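Local coordinates for CheQ (Campylobacter jejuni subsp. jejuni, PDB 6A51), which is, like CheP, a regulator that controls transcription of the core chemotaxis operon cheVAW, probably by a mechanism still to be defined, at residues Gln56-Ile61 with Phe85-Ala90; Tyr27-Glu32 with Ile122-Leu127; Lys128-Phe133 with Ile159-Ser164. All coordinates share one frame; numbering follows the deposited sequence.

Contact 1: Gln56-Ile61 with Phe85-Ala90; sequences QGTRII and FVLASA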
# COMPACT_ATOMS: atom_id res chain seq x y z
N GLN A 56 -6.42 2.13 -8.15
CA GLN A 56 -7.17 2.99 -9.06
C GLN A 56 -6.40 4.25 -9.41
O GLN A 56 -6.38 4.67 -10.57
CB GLN A 56 -8.52 3.34 -8.45
CG GLN A 56 -9.25 4.42 -9.20
CD GLN A 56 -10.60 4.71 -8.59
OE1 GLN A 56 -11.22 3.84 -7.98
NE2 GLN A 56 -11.05 5.95 -8.73
N GLY A 57 -5.74 4.88 -8.43
CA GLY A 57 -5.15 6.17 -8.75
C GLY A 57 -3.89 6.11 -9.60
O GLY A 57 -3.46 7.16 -10.11
N THR A 58 -3.28 4.94 -9.78
CA THR A 58 -1.97 4.85 -10.41
C THR A 58 -1.92 3.71 -11.40
O THR A 58 -2.74 2.78 -11.37
CB THR A 58 -0.87 4.62 -9.37
OG1 THR A 58 -1.16 3.41 -8.65
CG2 THR A 58 -0.81 5.81 -8.40
N ARG A 59 -0.92 3.75 -12.28
CA ARG A 59 -0.73 2.72 -13.28
C ARG A 59 0.47 1.83 -12.98
O ARG A 59 0.92 1.09 -13.86
CB ARG A 59 -0.58 3.36 -14.66
CG ARG A 59 -1.84 4.04 -15.16
CD ARG A 59 -2.78 3.05 -15.76
NE ARG A 59 -4.15 3.55 -15.89
CZ ARG A 59 -5.13 2.88 -16.49
NH1 ARG A 59 -4.87 1.69 -17.03
NH2 ARG A 59 -6.35 3.39 -16.56
N ILE A 60 1.00 1.89 -11.76
CA ILE A 60 2.05 0.97 -11.37
C ILE A 60 1.51 -0.46 -11.41
O ILE A 60 0.45 -0.76 -10.85
CB ILE A 60 2.58 1.35 -9.98
CG1 ILE A 60 3.45 2.60 -10.10
CG2 ILE A 60 3.35 0.21 -9.34
CD1 ILE A 60 3.15 3.60 -9.06
N ILE A 61 2.25 -1.34 -12.06
CA ILE A 61 1.78 -2.68 -12.35
C ILE A 61 2.32 -3.64 -11.31
O ILE A 61 3.51 -3.61 -11.02
CB ILE A 61 2.20 -3.12 -13.76
CG1 ILE A 61 1.57 -2.19 -14.79
CG2 ILE A 61 1.78 -4.55 -14.01
CD1 ILE A 61 0.07 -2.09 -14.65
N PHE A 85 1.69 -4.79 2.75
CA PHE A 85 1.95 -3.47 2.22
C PHE A 85 0.89 -3.06 1.21
O PHE A 85 0.19 -3.88 0.62
CB PHE A 85 3.33 -3.39 1.57
CG PHE A 85 4.44 -3.26 2.58
CD1 PHE A 85 4.97 -4.39 3.19
CD2 PHE A 85 4.92 -2.00 2.94
CE1 PHE A 85 5.99 -4.28 4.13
CE2 PHE A 85 5.95 -1.88 3.88
CZ PHE A 85 6.49 -3.02 4.47
N VAL A 86 0.75 -1.74 1.07
CA VAL A 86 -0.01 -1.12 -0.00
C VAL A 86 0.82 0.04 -0.53
O VAL A 86 1.73 0.53 0.14
CB VAL A 86 -1.39 -0.62 0.46
CG1 VAL A 86 -2.14 -1.70 1.22
CG2 VAL A 86 -1.23 0.62 1.32
N LEU A 87 0.53 0.45 -1.76
CA LEU A 87 1.15 1.65 -2.29
C LEU A 87 0.87 2.83 -1.37
O LEU A 87 -0.25 2.98 -0.85
CB LEU A 87 0.61 1.93 -3.69
CG LEU A 87 1.57 2.21 -4.82
CD1 LEU A 87 2.74 1.27 -4.74
CD2 LEU A 87 0.81 1.99 -6.09
N ALA A 88 1.88 3.67 -1.15
CA ALA A 88 1.69 4.81 -0.24
C ALA A 88 0.62 5.76 -0.75
O ALA A 88 -0.21 6.25 0.03
CB ALA A 88 3.01 5.54 -0.03
N SER A 89 0.64 6.07 -2.06
CA SER A 89 -0.42 6.88 -2.66
C SER A 89 -1.80 6.29 -2.41
O SER A 89 -2.77 7.04 -2.21
CB SER A 89 -0.19 7.01 -4.17
OG SER A 89 0.02 5.72 -4.73
N ALA A 90 -1.93 4.96 -2.45
CA ALA A 90 -3.21 4.33 -2.17
C ALA A 90 -3.58 4.49 -0.70
O ALA A 90 -4.75 4.75 -0.38
CB ALA A 90 -3.17 2.84 -2.54
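Leu87 presses its CD2 methyl against the loop Gln56-Ile61, meeting both Thr58 and Ile60 there, and it has more surface buried by this contact than any other residue. Thr58 lies nearest, with its OG1 3.5 Å from Leu87 CD2. This is a van der Waals approach of a hydroxyl to a methyl, since a leucine offers that oxygen no hydrogen-bonding group. With OG1 set between the backbone N and the carbonyl carbon (chi1 59°), the branches of Thr58 divide the work: the oxygen faces Leu87, while CG2 passes 3.8 Å from Ser89 OG. A beta-branched residue suits the spot because both arms leave CB directly and can serve two neighbours at once.

The loop is the long connection of a beta-hairpin, joining strands 52-55 and 62-64 in the middle of a four-stranded mixed sheet. Its partner is the point where strand 85-87 gives way to helix 88-95. Leu87 stands at the N-cap of that helix, yet its aliphatic side chain has no group with which to cap an amide; it turns to the hydrophobic interior instead, touching Tyr55, Ile122 and Phe124.

Ile60 supplies the purely apolar half. Its CG1 arm, anti to the carbonyl carbon (chi1 -74°), carries CD1 to 4.1 Å from Leu87 CD2, the two side chains crossing at a slant. On the polar side, the carbonyl oxygen of Thr58 takes a hydrogen bond from Arg54 NE, tying the loop back to the strand that precedes it.

Contact 2: Tyr27-Glu32 with Ile122-Leu127; sequences YILNAE and IKFVNL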
# COMPACT_ATOMS: atom_id res chain seq x y z
N TYR A 27 1.62 -10.49 -4.53
CA TYR A 27 2.04 -9.77 -5.72
C TYR A 27 3.50 -9.35 -5.60
O TYR A 27 4.03 -9.16 -4.51
CB TYR A 27 1.20 -8.51 -5.97
CG TYR A 27 -0.23 -8.76 -6.39
CD1 TYR A 27 -1.24 -8.87 -5.45
CD2 TYR A 27 -0.57 -8.86 -7.73
CE1 TYR A 27 -2.56 -9.08 -5.83
CE2 TYR A 27 -1.89 -9.08 -8.12
CZ TYR A 27 -2.88 -9.18 -7.17
OH TYR A 27 -4.19 -9.40 -7.56
N ILE A 28 4.13 -9.17 -6.76
CA ILE A 28 5.43 -8.52 -6.84
C ILE A 28 5.32 -7.33 -7.78
O ILE A 28 4.44 -7.24 -8.63
CB ILE A 28 6.54 -9.47 -7.33
CG1 ILE A 28 6.24 -9.92 -8.76
CG2 ILE A 28 6.67 -10.68 -6.41
CD1 ILE A 28 7.09 -11.04 -9.22
N LEU A 29 6.24 -6.39 -7.59
CA LEU A 29 6.24 -5.18 -8.39
C LEU A 29 6.90 -5.47 -9.74
O LEU A 29 8.00 -6.02 -9.80
CB LEU A 29 6.99 -4.10 -7.62
CG LEU A 29 7.08 -2.70 -8.19
CD1 LEU A 29 5.77 -1.97 -8.01
CD2 LEU A 29 8.20 -1.97 -7.48
N ASN A 30 6.21 -5.12 -10.83
CA ASN A 30 6.75 -5.42 -12.15
C ASN A 30 8.05 -4.66 -12.41
O ASN A 30 8.99 -5.21 -13.00
CB ASN A 30 5.72 -5.10 -13.24
CG ASN A 30 6.28 -5.31 -14.65
OD1 ASN A 30 6.67 -6.42 -15.03
ND2 ASN A 30 6.30 -4.24 -15.44
N ALA A 31 8.12 -3.41 -11.94
CA ALA A 31 9.31 -2.59 -12.11
C ALA A 31 10.56 -3.29 -11.59
O ALA A 31 11.65 -3.13 -12.14
CB ALA A 31 9.13 -1.24 -11.40
N GLU A 32 10.42 -4.06 -10.51
CA GLU A 32 11.55 -4.77 -9.94
C GLU A 32 11.73 -6.14 -10.58
O GLU A 32 12.87 -6.54 -10.86
CB GLU A 32 11.38 -4.89 -8.42
CG GLU A 32 12.38 -5.83 -7.75
CD GLU A 32 12.12 -6.04 -6.26
OE1 GLU A 32 12.90 -5.47 -5.45
OE2 GLU A 32 11.18 -6.78 -5.89
N ILE A 122 9.42 3.34 -5.67
CA ILE A 122 8.01 3.33 -5.31
C ILE A 122 7.90 3.20 -3.79
O ILE A 122 8.50 2.30 -3.19
CB ILE A 122 7.27 2.17 -6.01
CG1 ILE A 122 7.59 2.17 -7.51
CG2 ILE A 122 5.79 2.30 -5.81
CD1 ILE A 122 7.21 3.46 -8.19
N LYS A 123 7.14 4.10 -3.16
CA LYS A 123 6.97 4.10 -1.70
C LYS A 123 5.77 3.25 -1.29
O LYS A 123 4.67 3.42 -1.84
CB LYS A 123 6.79 5.53 -1.18
CG LYS A 123 7.14 5.72 0.31
CD LYS A 123 6.67 7.09 0.85
CE LYS A 123 7.30 8.26 0.11
NZ LYS A 123 6.45 9.50 0.14
N PHE A 124 5.97 2.35 -0.33
CA PHE A 124 4.90 1.52 0.23
C PHE A 124 4.71 1.79 1.72
O PHE A 124 5.63 2.23 2.41
CB PHE A 124 5.19 0.02 0.04
CG PHE A 124 5.34 -0.39 -1.39
CD1 PHE A 124 6.51 -0.12 -2.09
CD2 PHE A 124 4.31 -1.08 -2.03
CE1 PHE A 124 6.65 -0.51 -3.40
CE2 PHE A 124 4.45 -1.48 -3.34
CZ PHE A 124 5.62 -1.19 -4.03
N VAL A 125 3.50 1.53 2.20
CA VAL A 125 3.14 1.65 3.61
C VAL A 125 2.63 0.30 4.07
O VAL A 125 1.93 -0.40 3.33
CB VAL A 125 2.05 2.72 3.84
CG1 VAL A 125 1.59 2.69 5.27
CG2 VAL A 125 2.55 4.10 3.51
N ASN A 126 2.98 -0.09 5.30
CA ASN A 126 2.50 -1.37 5.83
C ASN A 126 1.15 -1.13 6.47
O ASN A 126 1.06 -0.77 7.65
CB ASN A 126 3.49 -1.97 6.81
CG ASN A 126 3.13 -3.41 7.14
OD1 ASN A 126 1.96 -3.74 7.38
ND2 ASN A 126 4.11 -4.29 7.12
N LEU A 127 0.09 -1.34 5.69
CA LEU A 127 -1.26 -1.09 6.18
C LEU A 127 -1.64 -2.10 7.24
O LEU A 127 -2.35 -1.77 8.20
CB LEU A 127 -2.25 -1.13 5.02
CG LEU A 127 -3.71 -0.79 5.30
CD1 LEU A 127 -3.75 0.51 6.03
CD2 LEU A 127 -4.46 -0.66 4.00
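A buried, wholly apolar contact joins two of the chain's three sheets here: Leu29, at the end of an outer strand of the four-stranded mixed sheet, meets Ile122 and Phe124 on the middle strand of a three-stranded antiparallel sheet. No hydrogen bond runs between the segments, so side chains alone make the connection.

Leu29 does its work through a fork. With CG anti to the backbone N (chi1 -176°), the side chain heads for strand 122-126, and chi2 (76°) then turns CD1 to one partner and CD2 to the other. CD1 approaches the Phe124 ring at its edge, near the ring plane, and stands 4.1 Å from the far carbon CZ. CD2 takes the other partner, 4.2 Å from Ile122 CG1. A leucine fits because its two terminal methyls can reach two different hydrophobic side chains, and the ring of Phe124 reaches out from its own strand to meet it with CZ.

Ile122 and Phe124 are two residues apart and point to the same side of the extended strand, both toward Leu29. Ile119, Phe62 and Leu87 also line this interior, with Ile60 against Leu29.

Each strand passes straight into a helix. Leu29 occupies the N-cap of helix 30-37, where a weak backbone bond runs from Glu32 N to Leu29 O. Asn126 caps helix 127-134 in the classical way, its OD1 accepting the amide of Lys129. Strand 27-29 is held to strand 62-64 by the backbone pairing of Ile28 with Leu63. Alternate residues of an extended strand, facing one way to meet a leucine from a separately hydrogen-bonded sheet, form a sheet-to-sheet hydrophobic core.

Contact 3: Lys128-Phe133 with Ile159-Ser164; sequences KKFYDF and IKITES
Two phenylalanines of one helix, Phe130 and Phe133, both reach Ile161, and these two aliphatic-to-aromatic contacts are the whole of the contact between the segments. They lie about one turn apart, on the same side of helix 127-134, and in each CG sits anti to the backbone N (chi1 -169° and 171°), extending both rings from the helix toward the turn after strand 159-160. Phe130 offers its edge: Ile161 CD1 lies near the ring plane, 4.1 Å from CZ, and the two side chains cross nearly at right angles. Phe133 meets the other branch, its CE2 3.8 Å from Ile161 CG2. Beta-branching thus lets one isoleucine give a separate methyl to each ring. Leu113 and Ile110 of helix 109-113 also touch this group, and Ile142 and Ile144 back Phe130.

Hydrogen bonds act within the segments. In the helix, Phe133 N reaches Lys129 O at 2.8 Å, one of the main-chain bonds of the helix that carries both rings. In the turn, Lys160 NZ makes a weak bond to Glu163 O, and Thr162 OG1 another to Ile161 O. The disulfide Cys147-Cys166 links the residue just after strand 142-146 to strand 165-169.

With no polar bond or charge pair across it, the contact rests on van der Waals packing and the hydrophobic effect, with Phe130 buried and Phe133 exposed.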
# COMPACT_ATOMS: atom_id res chain seq x y z
N LYS A 128 -1.18 -3.34 7.07
CA LYS A 128 -1.52 -4.41 8.01
C LYS A 128 -1.07 -4.06 9.42
O LYS A 128 -1.83 -4.22 10.38
CB LYS A 128 -0.91 -5.73 7.56
CG LYS A 128 -1.37 -6.94 8.35
CD LYS A 128 -0.56 -8.17 8.01
CE LYS A 128 -1.22 -9.45 8.50
NZ LYS A 128 -1.07 -9.61 9.98
N LYS A 129 0.17 -3.56 9.57
CA LYS A 129 0.65 -3.22 10.90
C LYS A 129 -0.11 -2.03 11.46
O LYS A 129 -0.35 -1.96 12.68
CB LYS A 129 2.15 -2.94 10.90
CG LYS A 129 2.96 -4.18 10.64
CD LYS A 129 4.46 -3.94 10.75
CE LYS A 129 5.20 -5.24 10.44
NZ LYS A 129 6.66 -5.20 10.72
N PHE A 130 -0.51 -1.10 10.61
CA PHE A 130 -1.26 0.05 11.11
C PHE A 130 -2.62 -0.39 11.66
O PHE A 130 -3.02 0.02 12.75
CB PHE A 130 -1.41 1.06 9.99
CG PHE A 130 -1.94 2.38 10.43
CD1 PHE A 130 -1.33 3.06 11.47
CD2 PHE A 130 -3.02 2.95 9.79
CE1 PHE A 130 -1.81 4.32 11.87
CE2 PHE A 130 -3.51 4.19 10.18
CZ PHE A 130 -2.91 4.87 11.23
N TYR A 131 -3.32 -1.26 10.92
CA TYR A 131 -4.55 -1.87 11.44
C TYR A 131 -4.31 -2.52 12.79
O TYR A 131 -5.11 -2.36 13.72
CB TYR A 131 -5.08 -2.91 10.45
CG TYR A 131 -5.99 -2.40 9.34
CD1 TYR A 131 -7.22 -1.82 9.64
CD2 TYR A 131 -5.66 -2.57 8.00
CE1 TYR A 131 -8.07 -1.39 8.63
CE2 TYR A 131 -6.51 -2.14 6.99
CZ TYR A 131 -7.71 -1.55 7.31
OH TYR A 131 -8.56 -1.13 6.32
N ASP A 132 -3.21 -3.27 12.92
CA ASP A 132 -2.92 -3.94 14.19
C ASP A 132 -2.70 -2.92 15.31
O ASP A 132 -3.22 -3.08 16.42
CB ASP A 132 -1.68 -4.83 14.04
CG ASP A 132 -1.90 -6.01 13.09
OD1 ASP A 132 -3.07 -6.40 12.85
OD2 ASP A 132 -0.88 -6.54 12.59
N PHE A 133 -1.94 -1.87 15.02
CA PHE A 133 -1.76 -0.76 15.96
C PHE A 133 -3.11 -0.16 16.37
O PHE A 133 -3.35 0.09 17.55
CB PHE A 133 -0.85 0.28 15.31
CG PHE A 133 -0.75 1.57 16.06
CD1 PHE A 133 0.00 1.64 17.24
CD2 PHE A 133 -1.36 2.72 15.56
CE1 PHE A 133 0.13 2.86 17.92
CE2 PHE A 133 -1.24 3.95 16.23
CZ PHE A 133 -0.49 4.01 17.42
N ILE A 159 -10.42 7.13 17.95
CA ILE A 159 -9.06 6.74 18.31
C ILE A 159 -8.12 7.90 18.02
O ILE A 159 -8.03 8.38 16.88
CB ILE A 159 -8.60 5.49 17.55
CG1 ILE A 159 -9.51 4.29 17.84
CG2 ILE A 159 -7.19 5.12 17.95
CD1 ILE A 159 -9.38 3.19 16.80
N LYS A 160 -7.40 8.34 19.04
CA LYS A 160 -6.50 9.48 18.90
C LYS A 160 -5.06 8.97 19.00
O LYS A 160 -4.68 8.38 20.01
CB LYS A 160 -6.81 10.55 19.95
CG LYS A 160 -5.96 11.80 19.78
CD LYS A 160 -6.51 13.04 20.50
CE LYS A 160 -5.57 14.23 20.26
NZ LYS A 160 -5.82 15.45 21.11
N ILE A 161 -4.28 9.19 17.94
CA ILE A 161 -2.96 8.57 17.81
C ILE A 161 -1.83 9.58 17.84
O ILE A 161 -0.66 9.18 17.79
CB ILE A 161 -2.87 7.74 16.52
CG1 ILE A 161 -3.06 8.65 15.31
CG2 ILE A 161 -3.90 6.62 16.55
CD1 ILE A 161 -3.08 7.88 14.00
N THR A 162 -2.14 10.87 17.95
CA THR A 162 -1.19 11.97 17.82
C THR A 162 -1.79 13.13 18.58
O THR A 162 -3.00 13.18 18.81
CB THR A 162 -0.96 12.31 16.34
OG1 THR A 162 0.07 11.46 15.83
CG2 THR A 162 -0.63 13.77 16.10
N GLU A 163 -0.94 14.06 19.01
CA GLU A 163 -1.40 15.31 19.60
C GLU A 163 -2.61 15.88 18.85
O GLU A 163 -3.54 16.40 19.47
CB GLU A 163 -0.26 16.32 19.62
CG GLU A 163 -0.29 17.24 20.82
CD GLU A 163 1.11 17.52 21.37
OE1 GLU A 163 1.33 17.26 22.58
OE2 GLU A 163 1.98 18.00 20.59
N SER A 164 -2.62 15.72 17.52
CA SER A 164 -3.63 16.35 16.67
C SER A 164 -4.40 15.41 15.74
O SER A 164 -5.36 15.87 15.11
CB SER A 164 -2.95 17.41 15.80
OG SER A 164 -1.96 16.78 15.00

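Contacts 1 and 2 lie close together, their centres 8 Å apart, and share a sheet: strands 85-87 and 122-126 are paired neighbours, with Val86 N 2.9 Å from Val125 O in a probable hydrogen bond. Contact 2 packs that sheet on a strand of the four-stranded sheet, in the buried core; contact 1 packs it on the loop joining two of that sheet's strands, where threonine and serine mingle with the aliphatic groups. Contact 3, about 22 Å from contact 2 centre to centre, is farther from the middle of the chain and partly exposed. Strand 122-126 runs into helix 127-134, and two phenylalanine rings against one isoleucine join that helix to the third sheet.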